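Local coordinates for nicotinate phosphoribosyltransferase (Vibrio cholerae, PDB 4HL7), which probably catalyses ATP-driven transfer of the phosphoribosyl group of phosphoribosyl diphosphate to nicotinate, forming nicotinate ribonucleotide for NAD synthesis, at residues A[60-65]-A[133-138]; A[38-43]-A[120-125]; A[5-10]-A[149-154]. One frame throughout, in Å; residues are numbered along the deposited sequence.

Contact 1 of 3, residues A[60-65]-A[133-138]; sequences QEIAHL and TLVMAI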
# COMPACT_ATOMS: atom_id res chain seq x y z
N GLN A 60 -3.42 20.05 -11.94
CA GLN A 60 -4.63 20.70 -11.52
C GLN A 60 -5.24 19.94 -10.34
O GLN A 60 -5.71 20.54 -9.38
CB GLN A 60 -5.61 20.80 -12.69
CG GLN A 60 -6.97 21.33 -12.31
CD GLN A 60 -7.86 21.49 -13.52
OE1 GLN A 60 -7.47 21.12 -14.63
NE2 GLN A 60 -9.04 22.07 -13.33
N GLU A 61 -5.24 18.62 -10.44
CA GLU A 61 -5.81 17.76 -9.41
C GLU A 61 -5.03 17.81 -8.16
O GLU A 61 -5.62 17.79 -7.08
CB GLU A 61 -5.84 16.31 -9.90
CG GLU A 61 -6.76 16.20 -11.10
CD GLU A 61 -8.20 16.51 -10.73
OE1 GLU A 61 -8.59 16.29 -9.56
OE2 GLU A 61 -8.95 16.93 -11.62
N ILE A 62 -3.68 17.86 -8.29
CA ILE A 62 -2.80 17.87 -7.13
C ILE A 62 -3.00 19.19 -6.43
O ILE A 62 -3.24 19.24 -5.24
CB ILE A 62 -1.31 17.53 -7.46
CG1 ILE A 62 -1.23 16.06 -7.93
CG2 ILE A 62 -0.43 17.75 -6.24
CD1 ILE A 62 0.17 15.48 -8.08
N ALA A 63 -3.07 20.27 -7.20
CA ALA A 63 -3.35 21.61 -6.63
C ALA A 63 -4.66 21.60 -5.87
O ALA A 63 -4.79 22.16 -4.77
CB ALA A 63 -3.37 22.68 -7.74
N HIS A 64 -5.66 20.98 -6.46
CA HIS A 64 -6.90 20.78 -5.79
C HIS A 64 -6.87 20.10 -4.41
O HIS A 64 -7.71 20.42 -3.55
CB HIS A 64 -7.82 20.06 -6.74
CG HIS A 64 -9.22 19.97 -6.24
ND1 HIS A 64 -10.07 21.04 -6.26
CD2 HIS A 64 -9.91 18.91 -5.64
CE1 HIS A 64 -11.25 20.67 -5.72
NE2 HIS A 64 -11.14 19.36 -5.33
N LEU A 65 -5.89 19.21 -4.14
CA LEU A 65 -5.74 18.67 -2.77
C LEU A 65 -5.65 19.77 -1.69
O LEU A 65 -6.02 19.52 -0.55
CB LEU A 65 -4.50 17.74 -2.65
CG LEU A 65 -4.59 16.52 -3.60
CD1 LEU A 65 -3.32 15.72 -3.45
CD2 LEU A 65 -5.84 15.72 -3.27
N THR A 133 -1.31 7.86 -1.60
CA THR A 133 -2.38 7.16 -2.35
C THR A 133 -3.24 8.15 -3.09
O THR A 133 -3.91 7.76 -4.02
CB THR A 133 -3.26 6.15 -1.54
OG1 THR A 133 -4.17 6.81 -0.67
CG2 THR A 133 -2.35 5.13 -0.78
N LEU A 134 -3.33 9.40 -2.59
CA LEU A 134 -4.11 10.42 -3.29
C LEU A 134 -3.44 10.73 -4.63
O LEU A 134 -4.11 10.85 -5.66
CB LEU A 134 -4.23 11.72 -2.47
CG LEU A 134 -4.85 11.53 -1.08
CD1 LEU A 134 -4.74 12.82 -0.25
CD2 LEU A 134 -6.28 11.01 -1.20
N VAL A 135 -2.12 10.91 -4.58
CA VAL A 135 -1.38 11.21 -5.81
C VAL A 135 -1.45 10.01 -6.74
O VAL A 135 -1.69 10.17 -7.92
CB VAL A 135 0.10 11.65 -5.52
CG1 VAL A 135 0.88 11.82 -6.84
CG2 VAL A 135 0.13 12.97 -4.72
N MSE A 136 -1.28 8.80 -6.22
CA MSE A 136 -1.31 7.59 -7.13
C MSE A 136 -2.65 7.47 -7.77
O MSE A 136 -2.72 7.25 -8.96
CB MSE A 136 -0.89 6.33 -6.35
CG MSE A 136 0.57 6.49 -6.05
SE MSE A 136 1.08 4.97 -4.87
CE MSE A 136 0.97 3.54 -6.24
N ALA A 137 -3.74 7.73 -7.00
CA ALA A 137 -5.14 7.60 -7.51
C ALA A 137 -5.46 8.64 -8.56
O ALA A 137 -6.20 8.37 -9.54
CB ALA A 137 -6.17 7.66 -6.38
N ILE A 138 -4.88 9.82 -8.35
CA ILE A 138 -5.05 10.91 -9.28
C ILE A 138 -4.32 10.57 -10.58
O ILE A 138 -4.89 10.70 -11.63
CB ILE A 138 -4.45 12.22 -8.66
CG1 ILE A 138 -5.47 12.84 -7.67
CG2 ILE A 138 -4.10 13.22 -9.79
CD1 ILE A 138 -4.81 13.86 -6.71
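I138 sits between E61 and L65, which are one helical turn apart, and carries the closest part of this contact. Its CG2 methyl presses on E61 CB at 3.5 Å. Its CD1 reaches the forked end of L65 tip to tip and touches L65 CD1 and CD2, each at 4.0 Å. CG1 of I138 lies beside the backbone N (chi1 -80°), which leaves CG2, anti to that N, to meet E61. Beside this, I62 crosses V135 at a slant, and its CD1 meets V135 CG1 at 3.9 Å; the nearly straight chi2 of I62 (-170°) carries the methyl that far. The axes of 60-64 and 133-138 run roughly antiparallel (151°) and come no closer than 10.3 Å, so the gap is bridged mainly by side chains, and no hydrogen bond crosses it. Both segments lie in the N-terminal NAPRTase family region and pack on the five-stranded antiparallel sheet: I62 touches V104 and M106 of strand 104-109, while V135 touches L43 of strand 38-46. Packing is looser at L134, whose CB is 4.2 Å from L65 CD1. The outer side of helix 52-64, with Q60, A63 and H64, is exposed, and E61 itself is partly open to solvent although its CB is engaged.

Contact 2 of 3, residues A[38-43]-A[120-125]; sequences SVRYEL and SIRGSW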
# COMPACT_ATOMS: atom_id res chain seq x y z
N SER A 38 11.43 15.28 8.88
CA SER A 38 11.08 15.58 7.48
C SER A 38 11.34 14.36 6.58
O SER A 38 12.13 13.47 6.96
CB SER A 38 11.90 16.74 7.00
OG SER A 38 11.55 17.92 7.76
N VAL A 39 10.75 14.36 5.40
CA VAL A 39 10.94 13.23 4.47
C VAL A 39 10.90 13.72 3.04
O VAL A 39 10.45 14.85 2.77
CB VAL A 39 9.85 12.09 4.64
CG1 VAL A 39 10.01 11.28 5.94
CG2 VAL A 39 8.43 12.64 4.55
N ARG A 40 11.32 12.85 2.12
CA ARG A 40 11.14 13.08 0.69
C ARG A 40 10.67 11.78 0.08
O ARG A 40 11.29 10.73 0.32
CB ARG A 40 12.42 13.52 -0.00
CG ARG A 40 12.18 13.74 -1.53
CD ARG A 40 13.34 14.48 -2.20
NE ARG A 40 14.63 13.94 -1.75
CZ ARG A 40 15.20 12.90 -2.33
NH1 ARG A 40 14.59 12.25 -3.34
NH2 ARG A 40 16.34 12.47 -1.89
N TYR A 41 9.57 11.84 -0.68
CA TYR A 41 9.10 10.67 -1.46
C TYR A 41 9.34 10.93 -2.91
O TYR A 41 9.25 12.10 -3.37
CB TYR A 41 7.59 10.50 -1.36
CG TYR A 41 7.02 10.23 0.04
CD1 TYR A 41 6.90 8.92 0.52
CD2 TYR A 41 6.69 11.30 0.91
CE1 TYR A 41 6.31 8.67 1.79
CE2 TYR A 41 6.13 11.06 2.18
CZ TYR A 41 5.97 9.76 2.62
OH TYR A 41 5.40 9.55 3.90
N GLU A 42 9.50 9.83 -3.69
CA GLU A 42 9.69 9.96 -5.12
C GLU A 42 8.76 9.03 -5.86
O GLU A 42 8.71 7.84 -5.54
CB GLU A 42 11.14 9.65 -5.55
CG GLU A 42 12.15 10.64 -5.00
CD GLU A 42 11.99 12.06 -5.59
OE1 GLU A 42 12.56 13.00 -4.96
OE2 GLU A 42 11.36 12.22 -6.69
N LEU A 43 8.05 9.56 -6.84
CA LEU A 43 7.18 8.70 -7.61
C LEU A 43 7.64 8.72 -9.03
O LEU A 43 8.06 9.76 -9.54
CB LEU A 43 5.72 9.14 -7.56
CG LEU A 43 5.00 9.09 -6.21
CD1 LEU A 43 5.30 10.38 -5.45
CD2 LEU A 43 3.50 8.89 -6.34
N SER A 120 7.97 14.62 -6.90
CA SER A 120 8.79 14.61 -5.66
C SER A 120 7.97 15.29 -4.56
O SER A 120 7.39 16.36 -4.79
CB SER A 120 10.05 15.42 -5.84
OG SER A 120 10.87 14.91 -6.89
N ILE A 121 7.86 14.64 -3.41
CA ILE A 121 7.01 15.21 -2.34
C ILE A 121 7.93 15.41 -1.14
O ILE A 121 8.56 14.46 -0.69
CB ILE A 121 5.88 14.24 -2.01
CG1 ILE A 121 4.96 14.00 -3.22
CG2 ILE A 121 5.03 14.75 -0.85
CD1 ILE A 121 3.98 12.87 -2.94
N ARG A 122 7.99 16.64 -0.62
CA ARG A 122 8.92 16.99 0.46
C ARG A 122 8.20 17.77 1.58
O ARG A 122 7.45 18.70 1.26
CB ARG A 122 10.00 17.98 -0.05
CG ARG A 122 10.92 17.47 -1.17
CD ARG A 122 11.97 18.53 -1.48
NE ARG A 122 13.10 18.08 -2.32
CZ ARG A 122 13.01 17.75 -3.61
NH1 ARG A 122 11.83 17.76 -4.22
NH2 ARG A 122 14.09 17.38 -4.29
N GLY A 123 8.52 17.48 2.85
CA GLY A 123 7.96 18.27 3.96
C GLY A 123 8.08 17.48 5.22
O GLY A 123 8.84 16.48 5.29
N SER A 124 7.32 17.87 6.25
CA SER A 124 7.29 17.00 7.43
C SER A 124 6.66 15.68 7.08
O SER A 124 5.77 15.58 6.23
CB SER A 124 6.54 17.63 8.62
OG SER A 124 5.16 17.68 8.41
N TRP A 125 7.09 14.65 7.75
CA TRP A 125 6.51 13.32 7.57
C TRP A 125 5.04 13.34 7.91
O TRP A 125 4.21 12.82 7.14
CB TRP A 125 7.31 12.35 8.45
CG TRP A 125 7.17 10.91 8.09
CD1 TRP A 125 6.56 10.34 6.95
CD2 TRP A 125 7.73 9.80 8.84
NE1 TRP A 125 6.71 8.93 7.00
CE2 TRP A 125 7.41 8.58 8.09
CE3 TRP A 125 8.45 9.70 10.02
CZ2 TRP A 125 7.78 7.31 8.56
CZ3 TRP A 125 8.85 8.41 10.47
CH2 TRP A 125 8.51 7.26 9.76
O HOH W 1 13.73 14.81 -6.15
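Segments 38-43 and 120-125 pair antiparallel through the hydrogen-bonded pairs V39-G123 and Y41-I121. Of their four backbone bonds Y41 N to I121 O is the shortest at 2.8 Å, and G123 N to V39 O the longest at 3.3 Å. On the face bearing V39 and Y41, the V39 CG1 methyl makes a CH-pi contact over the five-membered ring of W125, 3.8 Å from its centroid and 20° off the normal. Y41 crosses W125 at about a right angle and brings its hydroxyl to the indole edge, where OH lies 3.4 Å from W125 CD1; Y41 OH and W125 NE1 both hydrogen-bond to E233 OE1, so one carboxylate oxygen joins the two rings. The pairing belongs to a five-stranded antiparallel sheet built from early and late parts of the chain, in which 38-46 lies between 116-122 and 372-380. At G123 the chain turns a corner, and S124 then serves as N-cap of helix 125-128 by bonding D127 N through OG. On the other face, R40 and R122 lie side by side with their guanidinium planes 35° apart, and R40 CD rests over a face of the R122 group, 3.6 Å from CZ. The bend of R40 at chi3 turns NH1 to E42 OE1 (2.7 Å), a salt bridge that meets the oxygen on its anti side, tilted from the carboxylate plane, while E379 and E398 pair with NH2. In one of the two conformers modelled for S120, OG donates to E42 OE2 on its syn side at 2.7 Å.

Contact 3 of 3, residues A[5-10]-A[149-154]; sequences PRLFSP and AEVPAD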
# COMPACT_ATOMS: atom_id res chain seq x y z
N PRO A 5 -20.32 9.34 -17.09
CA PRO A 5 -20.57 9.35 -15.63
C PRO A 5 -20.67 7.95 -14.99
O PRO A 5 -20.57 7.83 -13.76
CB PRO A 5 -21.89 10.14 -15.49
CG PRO A 5 -22.58 9.99 -16.83
CD PRO A 5 -21.51 9.80 -17.88
N ARG A 6 -20.81 6.90 -15.80
CA ARG A 6 -20.76 5.54 -15.27
C ARG A 6 -19.33 5.00 -15.10
O ARG A 6 -19.11 4.07 -14.37
CB ARG A 6 -21.62 4.59 -16.12
CG ARG A 6 -23.05 5.05 -16.38
CD ARG A 6 -23.97 3.86 -16.61
NE ARG A 6 -23.42 2.68 -15.93
CZ ARG A 6 -23.43 1.45 -16.43
NH1 ARG A 6 -23.99 1.21 -17.60
NH2 ARG A 6 -22.88 0.45 -15.76
N LEU A 7 -18.36 5.62 -15.77
CA LEU A 7 -16.97 5.26 -15.62
C LEU A 7 -16.26 6.21 -14.65
O LEU A 7 -15.34 5.79 -13.93
CB LEU A 7 -16.24 5.33 -16.96
CG LEU A 7 -15.90 4.12 -17.84
CD1 LEU A 7 -14.93 4.56 -18.93
CD2 LEU A 7 -15.31 2.96 -17.05
N PHE A 8 -16.66 7.49 -14.66
CA PHE A 8 -15.95 8.51 -13.89
C PHE A 8 -16.95 9.38 -13.13
O PHE A 8 -17.88 9.91 -13.76
CB PHE A 8 -15.16 9.41 -14.81
CG PHE A 8 -14.17 8.69 -15.66
CD1 PHE A 8 -14.35 8.62 -17.04
CD2 PHE A 8 -13.05 8.08 -15.08
CE1 PHE A 8 -13.42 7.95 -17.86
CE2 PHE A 8 -12.11 7.42 -15.88
CZ PHE A 8 -12.32 7.35 -17.28
N SER A 9 -16.80 9.50 -11.80
CA SER A 9 -17.61 10.49 -11.06
C SER A 9 -17.06 11.90 -11.28
O SER A 9 -15.92 12.07 -11.80
CB SER A 9 -17.63 10.16 -9.56
OG SER A 9 -16.30 9.92 -9.05
N PRO A 10 -17.80 12.94 -10.81
CA PRO A 10 -17.25 14.27 -11.04
C PRO A 10 -15.94 14.50 -10.33
O PRO A 10 -15.08 15.21 -10.83
CB PRO A 10 -18.36 15.21 -10.49
CG PRO A 10 -19.61 14.42 -10.56
CD PRO A 10 -19.18 12.99 -10.28
N ALA A 149 -10.98 6.73 -22.08
CA ALA A 149 -12.29 7.29 -21.82
C ALA A 149 -13.40 6.51 -22.53
O ALA A 149 -14.55 6.48 -22.08
CB ALA A 149 -12.29 8.78 -22.20
N GLU A 150 -13.05 5.79 -23.59
CA GLU A 150 -14.09 5.07 -24.37
C GLU A 150 -14.38 3.62 -23.88
O GLU A 150 -15.23 2.89 -24.45
CB GLU A 150 -13.80 5.18 -25.89
CG GLU A 150 -12.52 4.47 -26.39
CD GLU A 150 -11.22 4.74 -25.57
OE1 GLU A 150 -10.96 5.90 -25.12
OE2 GLU A 150 -10.44 3.78 -25.39
N VAL A 151 -13.71 3.19 -22.82
CA VAL A 151 -14.00 1.87 -22.25
C VAL A 151 -15.51 1.74 -22.02
O VAL A 151 -16.09 2.61 -21.44
CB VAL A 151 -13.24 1.64 -20.93
CG1 VAL A 151 -13.71 0.38 -20.23
CG2 VAL A 151 -11.74 1.62 -21.20
N PRO A 152 -16.14 0.64 -22.47
CA PRO A 152 -17.58 0.48 -22.16
C PRO A 152 -17.87 0.54 -20.64
O PRO A 152 -17.25 -0.19 -19.85
CB PRO A 152 -17.91 -0.92 -22.69
CG PRO A 152 -16.82 -1.21 -23.67
CD PRO A 152 -15.58 -0.58 -23.07
N ALA A 153 -18.82 1.37 -20.24
CA ALA A 153 -18.99 1.62 -18.80
C ALA A 153 -19.39 0.36 -18.01
O ALA A 153 -19.06 0.24 -16.85
CB ALA A 153 -19.95 2.77 -18.55
N ASP A 154 -20.03 -0.62 -18.67
CA ASP A 154 -20.36 -1.83 -17.94
C ASP A 154 -19.27 -2.91 -17.93
O ASP A 154 -19.43 -3.93 -17.30
CB ASP A 154 -21.69 -2.42 -18.43
CG ASP A 154 -21.72 -2.64 -19.93
OD1 ASP A 154 -20.65 -2.84 -20.55
OD2 ASP A 154 -22.84 -2.62 -20.48
O HOH W 2 -17.72 1.77 -14.99
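The guanidinium of R6 is covered on one face by A153, whose CB stands 4.2 Å above the plane and over its centre, while the ring of F8 meets A149 at its edge, with CE1 4.2 Å from A149 CA. One face of the F8 ring carries CB of its own neighbour L7, offset toward the rim. Nearer the backbone, R6 CB and A153 CB are 3.5 Å apart, so the arginine engages this alanine from both the root and the end of its side chain. The bend at chi3 (26°) folds the R6 chain back over A153. D154 follows at the margin, but its OD2 is still 4.9 Å from R6 NH1, too far for a salt bridge. Here the loop preceding helix 21-33 lies against the linker that joins helices 131-147 and 155-174, with the centre of the contact about 25 Å from the centre of the chain, and F8 also packs on E141, S144 and R145 of the former helix. L7 fills the space between the two loops: its CD1 is 3.4 Å from V151 O and also touches A149 O and V151 CB. L7 also touches F190, and its carbonyl accepts a hydrogen bond from S191 OG. No direct hydrogen bond crosses between the loops; instead a water donates to R6 O and to A153 O, 2.8 Å from each, tying together two carbonyls that could not bond to one another.

Contacts 1 and 2 are continuous: L43 CD2 of the strand lies 3.8 Å from M136 CG and 4.0 Å from V135 CG1 of the helix, although the centres are about 15 Å apart. Along the chain their segments alternate, interlocking strands and helices of the N-terminal family region. Contact 3 encloses both in sequence but touches neither; its nearest atoms are about 6 Å from contact 1 and about 18 Å from contact 2. Helix 131-147 relates it to the others, since 133-138 lies in this helix and 149-154 follows its end. Contact 2 is tied to the predicted autophosphorylation site: E233, bonded by Y41 and W125, follows H232 directly, and H232 is unmodified here.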